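Local coordinates for protein gdp-l-fucose synthetase (Naegleria fowleri, PDB 6AQZ) that binds NADP and probably catalyses the NADPH-dependent epimerisation and reduction that yield GDP-L-fucose, at residues A[240-245]-A[316-321]; A[258-263]-A[307-312]; A[19-24]-A[249-254]; A[78-83]-A[120-125]. All blocks are in the same frame, centred on the assembly; numbering follows the deposited sequence.

Contact 1 of 4, residues A[240-245]-A[316-321]; sequences SHDAAR and FQYTPF
Asp-242 OD1 is gripped twice, by the hydroxyl OG1 of Thr-319 at 2.8 Å and by NH2 of Arg-245 at 2.7 Å. The hydroxyl meets it on the syn side, not far from the carboxylate plane, whereas the guanidinium nitrogen arrives from above that plane, 60° out of it, completing a salt bridge between residues one helical turn apart. The other oxygen, Asp-242 OD2, takes the backbone N-H of Thr-319, also syn, at 2.8 Å and nearly straight. A threonine suits this position because its amide and its hydroxyl can serve the two oxygens of one carboxylate together. With chi1 of Thr-319 at -56°, OG1 lies beside its own backbone N, facing the same aspartate.

Arg-245 bends at chi3 and turns its end toward the loop 316-321, where NH2 gives a second bond, 2.7 Å long, to the carbonyl O of Gln-317. That oxygen lies almost in the guanidinium plane; NH1 adds a weak bond to it. The CE1 and CZ side of the Phe-316 ring lies over one face of the guanidinium, offset toward its rim, with CE1 3.3 Å from Arg-245 NH1 and the two planes only 9° apart. The side chains of Phe-316 and Tyr-318 also touch Met-246 of helix 240-253.

The first turn of this helix thus holds the loop leading to helix 321-335, at the surface of the chain. Because the salt-bridged pair probably balances its own charge while both members bind the loop, each probably orients the other, and the nearby positive charge would be expected to keep the carboxylate ionised.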
# COMPACT_ATOMS: atom_id res chain seq x y z
N SER A 240 19.17 -15.11 -15.60
CA SER A 240 18.19 -14.24 -16.23
C SER A 240 17.64 -14.81 -17.53
O SER A 240 16.46 -14.61 -17.83
CB SER A 240 18.81 -12.86 -16.45
OG SER A 240 19.88 -12.95 -17.37
N HIS A 241 18.45 -15.53 -18.32
CA HIS A 241 17.89 -16.12 -19.54
C HIS A 241 16.84 -17.19 -19.21
O HIS A 241 15.81 -17.29 -19.88
CB HIS A 241 18.99 -16.69 -20.42
CG HIS A 241 19.90 -15.66 -20.99
ND1 HIS A 241 20.97 -15.97 -21.80
CD2 HIS A 241 19.91 -14.31 -20.86
CE1 HIS A 241 21.60 -14.86 -22.15
NE2 HIS A 241 20.98 -13.84 -21.59
N ASP A 242 17.09 -17.98 -18.16
CA ASP A 242 16.07 -18.93 -17.71
C ASP A 242 14.83 -18.20 -17.20
O ASP A 242 13.69 -18.57 -17.55
CB ASP A 242 16.65 -19.82 -16.61
CG ASP A 242 17.65 -20.79 -17.12
OD1 ASP A 242 17.82 -20.92 -18.35
OD2 ASP A 242 18.27 -21.45 -16.25
N ALA A 243 15.01 -17.14 -16.40
CA ALA A 243 13.86 -16.37 -15.92
C ALA A 243 13.06 -15.81 -17.09
O ALA A 243 11.82 -15.77 -17.04
CB ALA A 243 14.32 -15.23 -15.01
N ALA A 244 13.76 -15.37 -18.15
CA ALA A 244 13.08 -14.84 -19.33
C ALA A 244 12.23 -15.90 -20.03
O ALA A 244 11.16 -15.58 -20.56
CB ALA A 244 14.12 -14.26 -20.30
N ARG A 245 12.71 -17.15 -20.09
CA ARG A 245 11.91 -18.23 -20.68
C ARG A 245 10.70 -18.56 -19.80
O ARG A 245 9.59 -18.78 -20.31
CB ARG A 245 12.79 -19.46 -20.91
CG ARG A 245 13.81 -19.31 -22.03
CD ARG A 245 14.47 -20.63 -22.40
NE ARG A 245 15.35 -21.09 -21.33
CZ ARG A 245 15.26 -22.26 -20.70
NH1 ARG A 245 14.30 -23.14 -21.01
NH2 ARG A 245 16.14 -22.54 -19.76
N PHE A 316 10.17 -28.14 -17.82
CA PHE A 316 11.06 -27.01 -18.02
C PHE A 316 12.50 -27.37 -17.68
O PHE A 316 12.77 -27.99 -16.64
CB PHE A 316 10.61 -25.81 -17.19
CG PHE A 316 11.45 -24.60 -17.41
CD1 PHE A 316 11.18 -23.75 -18.48
CD2 PHE A 316 12.50 -24.28 -16.56
CE1 PHE A 316 11.94 -22.61 -18.70
CE2 PHE A 316 13.25 -23.14 -16.77
CZ PHE A 316 12.98 -22.31 -17.84
N GLN A 317 13.42 -26.97 -18.55
CA GLN A 317 14.84 -27.26 -18.43
C GLN A 317 15.59 -26.00 -18.03
O GLN A 317 15.45 -24.96 -18.69
CB GLN A 317 15.40 -27.82 -19.74
CG GLN A 317 14.78 -29.13 -20.20
CD GLN A 317 15.27 -30.33 -19.41
OE1 GLN A 317 15.33 -30.30 -18.17
NE2 GLN A 317 15.63 -31.40 -20.12
N TYR A 318 16.32 -26.07 -16.92
CA TYR A 318 17.17 -24.98 -16.45
C TYR A 318 18.57 -25.05 -17.10
O TYR A 318 19.02 -26.10 -17.57
CB TYR A 318 17.31 -25.01 -14.93
CG TYR A 318 16.06 -24.71 -14.12
CD1 TYR A 318 15.56 -23.42 -14.01
CD2 TYR A 318 15.41 -25.72 -13.41
CE1 TYR A 318 14.42 -23.13 -13.26
CE2 TYR A 318 14.27 -25.44 -12.65
CZ TYR A 318 13.78 -24.15 -12.58
OH TYR A 318 12.65 -23.88 -11.82
N THR A 319 19.25 -23.91 -17.11
CA THR A 319 20.68 -23.86 -17.44
C THR A 319 21.48 -24.25 -16.19
O THR A 319 21.23 -23.69 -15.12
CB THR A 319 21.12 -22.46 -17.88
OG1 THR A 319 20.34 -22.01 -19.00
CG2 THR A 319 22.61 -22.45 -18.25
N PRO A 320 22.41 -25.20 -16.29
CA PRO A 320 23.26 -25.51 -15.13
C PRO A 320 23.97 -24.26 -14.62
O PRO A 320 24.35 -23.38 -15.40
CB PRO A 320 24.25 -26.54 -15.68
CG PRO A 320 23.54 -27.18 -16.80
CD PRO A 320 22.66 -26.10 -17.42
N PHE A 321 24.12 -24.18 -13.29
CA PHE A 321 24.66 -22.98 -12.65
C PHE A 321 26.05 -22.65 -13.19
O PHE A 321 26.34 -21.50 -13.55
CB PHE A 321 24.67 -23.19 -11.12
CG PHE A 321 25.18 -22.00 -10.34
CD1 PHE A 321 24.48 -20.81 -10.32
CD2 PHE A 321 26.38 -22.08 -9.65
CE1 PHE A 321 24.97 -19.70 -9.63
CE2 PHE A 321 26.86 -20.98 -8.95
CZ PHE A 321 26.16 -19.79 -8.94

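Contact 2 of 4, residues A[258-263]-A[307-312]; sequences EPIMLC and AKFLRL
Ile-260 lays its CG1 branch against the aliphatic part of Lys-308, with Ile-260 CG1 4.0 Å from Lys-308 CG, and carries its terminal methyl on to Phe-309. Extended by a chi1 of 179° and an equally straight chi2, the branch projects from the strand to the helix, and CD1 arrives at the edge of the Phe-309 ring, near its plane, 3.8 Å from CD2. Leu-262, two residues along the same strand, brings its CD2 methyl to 4.2 Å from Phe-309 CD2. The phenylalanine thus receives two methyls from alternate residues of the strand, a fitting place for branched aliphatic residues. Phe-309 also meets the rings of Trp-249 and Phe-316 edge-to-face.

Strand 260-262 pairs in parallel with strand 184-194 in the main sheet of this NADP-binding Rossmann-type fold, and helix 307-312 passes across it nearly at a right angle (95°), the two axes 7.4 Å apart. Lys-308 and Phe-309, neighbours on the helix, both point at the strand, so a flexible chain and a flat ring share the approach.

Lys-308 bends at chi2 and chi3, bringing its methylenes past Ile-260, with CE 3.9 Å from the isoleucine CA. Its NZ gives a hydrogen bond to the carbonyl O of Pro-259, 3.2 Å long, from above the carbonyl plane, and also bonds to the hydroxyl of Tyr-254. The nearest atom of Glu-258 to Lys-308 NZ is CB, at 3.6 Å; the carboxylate of Glu-258 forms a salt bridge with Arg-170.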
# COMPACT_ATOMS: atom_id res chain seq x y z
N GLU A 258 -3.08 -14.99 -9.53
CA GLU A 258 -2.14 -15.19 -8.43
C GLU A 258 -0.71 -15.11 -8.95
O GLU A 258 -0.41 -15.67 -10.01
CB GLU A 258 -2.34 -16.57 -7.79
CG GLU A 258 -3.75 -16.84 -7.34
CD GLU A 258 -4.21 -15.89 -6.26
OE1 GLU A 258 -3.37 -15.47 -5.42
OE2 GLU A 258 -5.42 -15.55 -6.27
N PRO A 259 0.20 -14.45 -8.23
CA PRO A 259 1.60 -14.43 -8.69
C PRO A 259 2.16 -15.84 -8.71
O PRO A 259 1.72 -16.70 -7.95
CB PRO A 259 2.32 -13.56 -7.64
CG PRO A 259 1.41 -13.55 -6.44
CD PRO A 259 0.01 -13.72 -6.96
N ILE A 260 3.09 -16.09 -9.62
CA ILE A 260 3.77 -17.38 -9.70
C ILE A 260 5.25 -17.12 -9.48
O ILE A 260 5.84 -16.25 -10.12
CB ILE A 260 3.51 -18.09 -11.04
CG1 ILE A 260 4.26 -19.41 -11.09
CG2 ILE A 260 3.91 -17.23 -12.25
CD1 ILE A 260 3.93 -20.25 -12.35
N MET A 261 5.84 -17.87 -8.55
CA MET A 261 7.26 -17.69 -8.30
C MET A 261 8.14 -18.27 -9.39
O MET A 261 7.87 -19.34 -9.94
CB MET A 261 7.63 -18.26 -6.96
CG MET A 261 7.17 -17.21 -6.03
SD MET A 261 8.21 -17.11 -4.64
CE MET A 261 7.20 -18.20 -3.62
N LEU A 262 9.20 -17.53 -9.71
CA LEU A 262 10.23 -17.98 -10.63
C LEU A 262 11.50 -18.18 -9.81
O LEU A 262 12.17 -17.21 -9.45
CB LEU A 262 10.44 -16.96 -11.73
CG LEU A 262 9.23 -16.43 -12.51
CD1 LEU A 262 9.68 -15.54 -13.70
CD2 LEU A 262 8.32 -17.55 -12.98
N CYS A 263 11.82 -19.43 -9.51
CA CYS A 263 13.03 -19.72 -8.74
C CYS A 263 13.44 -21.16 -9.02
O CYS A 263 12.83 -21.86 -9.83
CB CYS A 263 12.83 -19.50 -7.24
SG CYS A 263 11.70 -20.66 -6.49
N ALA A 307 7.11 -24.86 -6.30
CA ALA A 307 6.15 -25.94 -6.53
C ALA A 307 5.16 -25.59 -7.62
O ALA A 307 4.76 -26.46 -8.40
CB ALA A 307 5.42 -26.28 -5.23
N LYS A 308 4.72 -24.33 -7.69
CA LYS A 308 3.67 -24.00 -8.65
C LYS A 308 4.17 -24.12 -10.10
O LYS A 308 3.53 -24.76 -10.94
CB LYS A 308 3.12 -22.61 -8.37
CG LYS A 308 2.04 -22.24 -9.36
CD LYS A 308 0.88 -21.53 -8.72
CE LYS A 308 1.19 -20.09 -8.44
NZ LYS A 308 -0.03 -19.37 -8.01
N PHE A 309 5.32 -23.51 -10.40
CA PHE A 309 5.87 -23.59 -11.74
C PHE A 309 6.27 -25.02 -12.07
O PHE A 309 6.05 -25.50 -13.20
CB PHE A 309 7.07 -22.64 -11.86
CG PHE A 309 7.57 -22.49 -13.25
CD1 PHE A 309 8.48 -23.41 -13.77
CD2 PHE A 309 7.11 -21.47 -14.06
CE1 PHE A 309 8.95 -23.28 -15.08
CE2 PHE A 309 7.57 -21.34 -15.37
CZ PHE A 309 8.49 -22.25 -15.88
N LEU A 310 6.83 -25.74 -11.10
CA LEU A 310 7.20 -27.13 -11.33
C LEU A 310 5.97 -27.98 -11.62
O LEU A 310 6.01 -28.91 -12.44
CB LEU A 310 7.96 -27.66 -10.12
CG LEU A 310 8.29 -29.15 -10.21
CD1 LEU A 310 9.42 -29.35 -11.21
CD2 LEU A 310 8.65 -29.67 -8.85
N ARG A 311 4.85 -27.70 -10.96
CA ARG A 311 3.62 -28.42 -11.22
C ARG A 311 2.98 -27.98 -12.54
O ARG A 311 2.41 -28.80 -13.26
CB ARG A 311 2.66 -28.26 -10.03
CG ARG A 311 1.20 -28.50 -10.33
CD ARG A 311 0.31 -28.40 -9.07
NE ARG A 311 0.14 -27.02 -8.59
CZ ARG A 311 -0.69 -26.14 -9.15
NH1 ARG A 311 -1.41 -26.48 -10.21
NH2 ARG A 311 -0.80 -24.92 -8.65
N LEU A 312 3.07 -26.69 -12.87
CA LEU A 312 2.40 -26.22 -14.08
C LEU A 312 3.24 -26.46 -15.33
O LEU A 312 2.68 -26.62 -16.43
CB LEU A 312 2.04 -24.74 -13.95
CG LEU A 312 0.88 -24.57 -12.97
CD1 LEU A 312 0.42 -23.13 -12.89
CD2 LEU A 312 -0.26 -25.50 -13.39

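Contact 3 of 4, residues A[19-24]-A[249-254]; sequences ITLTQD and WTMFNY
Ile-19 joins the loop that precedes strand 26-30 to the C-terminal end of helix 240-253, one of the helices packed on the Rossmann-type sheet. Its backbone N donates to the carbonyl O of Phe-252 at 2.8 Å, so that an oxygen of the last helical turn gains a partner from the loop. The side chain of Ile-19 lies over the helix end: CB and CG1 are near that oxygen, and CD1 reaches toward the carbonyl O of Met-251, 4.1 Å away. A branched, apolar residue suits this position, where it can cover the helix end while its amide does the polar work.

Leu-21 likewise points to the helix. Its two methyls divide the work: CD2 approaches CE of Met-251 at 4.3 Å, while CD1 meets the Phe-252 ring. With CG beside the backbone N, chi1 -67°, Phe-252 presents that ring to the loop, and its CE1 lies 3.6 Å from Leu-21 CD1. The leucine and phenylalanine side chains cross at about a right angle. Farther on, an ST turn bends the loop before strand 26-30: Thr-22 OG1 accepts a hydrogen bond from the backbone N of Asp-24, 2.9 Å away.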
# COMPACT_ATOMS: atom_id res chain seq x y z
N ILE A 19 -1.10 -19.11 -25.99
CA ILE A 19 -1.35 -18.02 -26.92
C ILE A 19 -0.30 -18.06 -28.03
O ILE A 19 0.87 -18.36 -27.79
CB ILE A 19 -1.32 -16.68 -26.16
CG1 ILE A 19 -2.48 -16.57 -25.18
CG2 ILE A 19 -1.23 -15.47 -27.12
CD1 ILE A 19 -2.61 -15.19 -24.54
N THR A 20 -0.73 -17.83 -29.27
CA THR A 20 0.17 -17.76 -30.41
C THR A 20 0.19 -16.31 -30.88
O THR A 20 -0.84 -15.78 -31.32
CB THR A 20 -0.27 -18.68 -31.56
OG1 THR A 20 -1.41 -18.11 -32.23
CG2 THR A 20 -0.65 -20.08 -31.04
N LEU A 21 1.35 -15.68 -30.79
CA LEU A 21 1.48 -14.30 -31.23
C LEU A 21 1.57 -14.24 -32.75
O LEU A 21 2.09 -15.14 -33.40
CB LEU A 21 2.71 -13.64 -30.59
CG LEU A 21 2.67 -13.13 -29.14
CD1 LEU A 21 2.19 -14.20 -28.20
CD2 LEU A 21 4.04 -12.65 -28.69
N THR A 22 1.04 -13.15 -33.32
CA THR A 22 1.09 -12.91 -34.75
C THR A 22 1.85 -11.62 -35.02
O THR A 22 2.32 -10.94 -34.10
CB THR A 22 -0.31 -12.81 -35.37
OG1 THR A 22 -0.73 -11.44 -35.35
CG2 THR A 22 -1.30 -13.67 -34.62
N GLN A 23 2.01 -11.30 -36.30
CA GLN A 23 2.73 -10.09 -36.64
C GLN A 23 1.98 -8.84 -36.24
O GLN A 23 2.60 -7.78 -36.11
CB GLN A 23 3.05 -10.07 -38.14
CG GLN A 23 3.99 -11.18 -38.60
CD GLN A 23 5.25 -11.35 -37.73
OE1 GLN A 23 5.63 -10.48 -36.93
NE2 GLN A 23 5.90 -12.50 -37.90
N ASP A 24 0.68 -8.95 -36.00
CA ASP A 24 -0.10 -7.78 -35.61
C ASP A 24 0.03 -7.45 -34.13
O ASP A 24 -0.41 -6.38 -33.71
CB ASP A 24 -1.57 -7.98 -35.97
CG ASP A 24 -1.87 -7.57 -37.39
OD1 ASP A 24 -1.37 -6.49 -37.81
OD2 ASP A 24 -2.57 -8.33 -38.10
N TRP A 249 6.92 -18.23 -21.00
CA TRP A 249 5.92 -19.27 -20.79
C TRP A 249 4.70 -18.72 -20.04
O TRP A 249 3.56 -19.01 -20.40
CB TRP A 249 6.55 -20.44 -20.03
CG TRP A 249 5.56 -21.48 -19.67
CD1 TRP A 249 5.25 -22.60 -20.38
CD2 TRP A 249 4.73 -21.50 -18.50
NE1 TRP A 249 4.27 -23.32 -19.73
CE2 TRP A 249 3.93 -22.67 -18.57
CE3 TRP A 249 4.57 -20.64 -17.40
CZ2 TRP A 249 3.01 -23.01 -17.59
CZ3 TRP A 249 3.64 -20.97 -16.42
CH2 TRP A 249 2.86 -22.14 -16.52
N THR A 250 4.93 -17.91 -19.01
CA THR A 250 3.84 -17.32 -18.24
C THR A 250 2.92 -16.48 -19.12
O THR A 250 1.70 -16.62 -19.08
CB THR A 250 4.42 -16.51 -17.07
OG1 THR A 250 5.14 -17.38 -16.18
CG2 THR A 250 3.34 -15.78 -16.27
N MET A 251 3.49 -15.62 -19.96
CA MET A 251 2.69 -14.83 -20.89
C MET A 251 1.89 -15.72 -21.84
O MET A 251 0.80 -15.35 -22.28
CB MET A 251 3.59 -13.88 -21.68
CG MET A 251 2.91 -13.06 -22.76
SD MET A 251 4.14 -12.02 -23.67
CE MET A 251 5.04 -13.23 -24.59
N PHE A 252 2.47 -16.84 -22.24
CA PHE A 252 1.81 -17.68 -23.22
C PHE A 252 0.71 -18.54 -22.62
O PHE A 252 -0.25 -18.88 -23.32
CB PHE A 252 2.82 -18.60 -23.90
CG PHE A 252 3.83 -17.88 -24.75
CD1 PHE A 252 3.53 -16.66 -25.33
CD2 PHE A 252 5.08 -18.42 -24.96
CE1 PHE A 252 4.46 -16.01 -26.11
CE2 PHE A 252 6.02 -17.77 -25.74
CZ PHE A 252 5.70 -16.55 -26.31
N ASN A 253 0.85 -18.94 -21.35
CA ASN A 253 0.06 -20.04 -20.82
C ASN A 253 -0.73 -19.71 -19.55
O ASN A 253 -1.77 -20.32 -19.31
CB ASN A 253 0.99 -21.24 -20.55
CG ASN A 253 1.65 -21.76 -21.82
OD1 ASN A 253 1.02 -22.46 -22.60
ND2 ASN A 253 2.95 -21.43 -22.01
N TYR A 254 -0.26 -18.78 -18.74
CA TYR A 254 -0.73 -18.64 -17.36
C TYR A 254 -1.89 -17.66 -17.27
O TYR A 254 -1.74 -16.49 -17.64
CB TYR A 254 0.43 -18.22 -16.47
CG TYR A 254 0.19 -18.25 -15.00
CD1 TYR A 254 -0.01 -19.46 -14.33
CD2 TYR A 254 0.26 -17.09 -14.24
CE1 TYR A 254 -0.19 -19.49 -12.95
CE2 TYR A 254 0.09 -17.11 -12.87
CZ TYR A 254 -0.13 -18.31 -12.23
OH TYR A 254 -0.29 -18.31 -10.86

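Contact 4 of 4, residues A[78-83]-A[120-125]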
# COMPACT_ATOMS: atom_id res chain seq x y z
N PRO A 78 -0.11 -1.41 -27.61
CA PRO A 78 0.27 -2.82 -27.44
C PRO A 78 -0.94 -3.70 -27.18
O PRO A 78 -1.96 -3.25 -26.64
CB PRO A 78 1.17 -2.78 -26.22
CG PRO A 78 0.61 -1.66 -25.42
CD PRO A 78 0.24 -0.61 -26.43
N THR A 79 -0.81 -4.99 -27.55
CA THR A 79 -1.73 -6.05 -27.15
C THR A 79 -1.26 -6.81 -25.92
O THR A 79 -2.07 -7.49 -25.29
CB THR A 79 -1.97 -7.06 -28.29
OG1 THR A 79 -0.72 -7.57 -28.79
CG2 THR A 79 -2.75 -6.43 -29.43
N TYR A 80 0.03 -6.74 -25.60
CA TYR A 80 0.58 -7.37 -24.42
C TYR A 80 1.56 -6.41 -23.79
O TYR A 80 2.17 -5.59 -24.47
CB TYR A 80 1.24 -8.71 -24.74
CG TYR A 80 0.22 -9.75 -25.19
CD1 TYR A 80 -0.50 -10.48 -24.25
CD2 TYR A 80 -0.07 -9.95 -26.54
CE1 TYR A 80 -1.47 -11.41 -24.65
CE2 TYR A 80 -1.03 -10.88 -26.95
CZ TYR A 80 -1.72 -11.60 -26.01
OH TYR A 80 -2.67 -12.53 -26.40
N VAL A 81 1.68 -6.49 -22.47
CA VAL A 81 2.61 -5.65 -21.72
C VAL A 81 3.35 -6.54 -20.74
O VAL A 81 2.73 -7.31 -19.99
CB VAL A 81 1.88 -4.49 -21.02
CG1 VAL A 81 2.79 -3.79 -19.99
CG2 VAL A 81 1.43 -3.49 -22.04
N ILE A 82 4.68 -6.46 -20.75
CA ILE A 82 5.51 -7.04 -19.71
C ILE A 82 6.08 -5.87 -18.92
O ILE A 82 6.87 -5.09 -19.45
CB ILE A 82 6.64 -7.92 -20.27
CG1 ILE A 82 6.07 -9.05 -21.13
CG2 ILE A 82 7.46 -8.50 -19.11
CD1 ILE A 82 7.14 -9.96 -21.67
N HIS A 83 5.66 -5.74 -17.66
CA HIS A 83 5.97 -4.57 -16.83
C HIS A 83 7.12 -4.94 -15.90
O HIS A 83 6.91 -5.55 -14.85
CB HIS A 83 4.73 -4.14 -16.06
CG HIS A 83 4.98 -3.09 -15.02
ND1 HIS A 83 5.85 -2.04 -15.22
CD2 HIS A 83 4.45 -2.91 -13.79
CE1 HIS A 83 5.86 -1.27 -14.14
NE2 HIS A 83 5.01 -1.78 -13.26
N GLY A 120 -6.68 -1.30 -23.41
CA GLY A 120 -7.15 -2.64 -23.73
C GLY A 120 -6.09 -3.70 -23.95
O GLY A 120 -6.26 -4.57 -24.82
N VAL A 121 -4.99 -3.66 -23.20
CA VAL A 121 -3.99 -4.71 -23.29
C VAL A 121 -4.64 -6.03 -22.89
O VAL A 121 -5.38 -6.09 -21.90
CB VAL A 121 -2.79 -4.37 -22.40
CG1 VAL A 121 -1.79 -5.51 -22.39
CG2 VAL A 121 -2.14 -3.06 -22.88
N LYS A 122 -4.39 -7.08 -23.67
CA LYS A 122 -5.04 -8.36 -23.40
C LYS A 122 -4.51 -8.97 -22.11
O LYS A 122 -5.28 -9.36 -21.23
CB LYS A 122 -4.86 -9.34 -24.57
CG LYS A 122 -5.50 -8.92 -25.90
CD LYS A 122 -5.22 -9.98 -26.98
CE LYS A 122 -6.09 -9.83 -28.22
NZ LYS A 122 -5.81 -8.58 -28.99
N LYS A 123 -3.18 -9.00 -21.95
CA LYS A 123 -2.56 -9.58 -20.77
C LYS A 123 -1.35 -8.73 -20.37
O LYS A 123 -0.57 -8.30 -21.22
CB LYS A 123 -2.13 -11.02 -21.00
CG LYS A 123 -1.76 -11.76 -19.73
CD LYS A 123 -1.03 -13.07 -19.99
CE LYS A 123 -1.99 -14.18 -20.32
NZ LYS A 123 -1.31 -15.52 -20.31
N THR A 124 -1.23 -8.46 -19.07
CA THR A 124 -0.14 -7.68 -18.50
C THR A 124 0.52 -8.51 -17.42
O THR A 124 -0.16 -9.08 -16.57
CB THR A 124 -0.67 -6.34 -17.94
OG1 THR A 124 -1.11 -5.53 -19.04
CG2 THR A 124 0.39 -5.57 -17.13
N ILE A 125 1.84 -8.64 -17.49
CA ILE A 125 2.58 -9.38 -16.49
C ILE A 125 3.53 -8.42 -15.82
O ILE A 125 4.41 -7.85 -16.48
CB ILE A 125 3.35 -10.56 -17.09
CG1 ILE A 125 2.39 -11.47 -17.81
CG2 ILE A 125 3.99 -11.37 -15.97
CD1 ILE A 125 3.06 -12.70 -18.30
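Two neighbouring parallel strands, 80-83 and 123-125, meet here inside the main sheet, their directions only 10° apart and their axes 4.8 Å from each other. Val-81 stands at the middle of the ladder: its N-H goes to Lys-123 O at 3.1 Å and its carbonyl O takes the N-H of Ile-125 at 3.0 Å. The next rung is His-83 N to Ile-125 O, the shortest of the set at 2.7 Å. Before the strands, Lys-122 N bonds to Thr-79 O.

Side chains fill the two faces. On one, Val-81 lies alongside Thr-124, both pointing the same way, and its CG2 methyl packs against CG2 of Val-121 at 3.7 Å; Pro-78 CG touches the same valine methyl. Beta-branched residues suit extended chain, and here Val-81 and Thr-124 meet Cys-116 of helix 98-118. On the other face, Tyr-80 leans over the neighbouring strand, with chi1 -67° setting CG beside its backbone N. The ring edge takes Lys-123 CB, 3.7 Å from CD1, and its OH lies 3.7 Å from Lys-122 CD. Lys-123 CB and the CB and CD of Lys-122 thus lie against the tyrosine, while the ammonium of Lys-123 goes on to bind the carbonyl oxygens of Met-251 and Tyr-254 at the end of helix 240-253.

Gly-120, at positive phi, is the C-prime residue of a Schellman motif that closes helix 98-118 and turns the chain into its strand. Strand 80-83, helix 98-118 and strand 123-127 form the beta-alpha-beta unit characteristic of the Rossmann fold, here with NADP bound near His-83.

Overall arrangement
Contacts 1 and 3 share helix 240-253, using its first and last turns, their centres about 19 Å apart. Contact 2 follows on the next strand, 260-262, which belongs to the same sheet as the strands of contact 4; those two centres lie about 20 Å apart. The centres of contacts 3 and 4 are the closest pair, about 11 Å apart, and the two touch through Lys-123 and the helix end. Contacts 1 and 2 touch through Phe-316 and Phe-309, and contact 2 reaches contact 3 at Trp-249 and Tyr-254. Along the chain, contact 4 falls between the segments of contact 3, contact 2 between those of contact 1, and the segments of contacts 1 and 3 alternate. Segments from near the two chain ends thus pack against one helix of the NADP-binding fold.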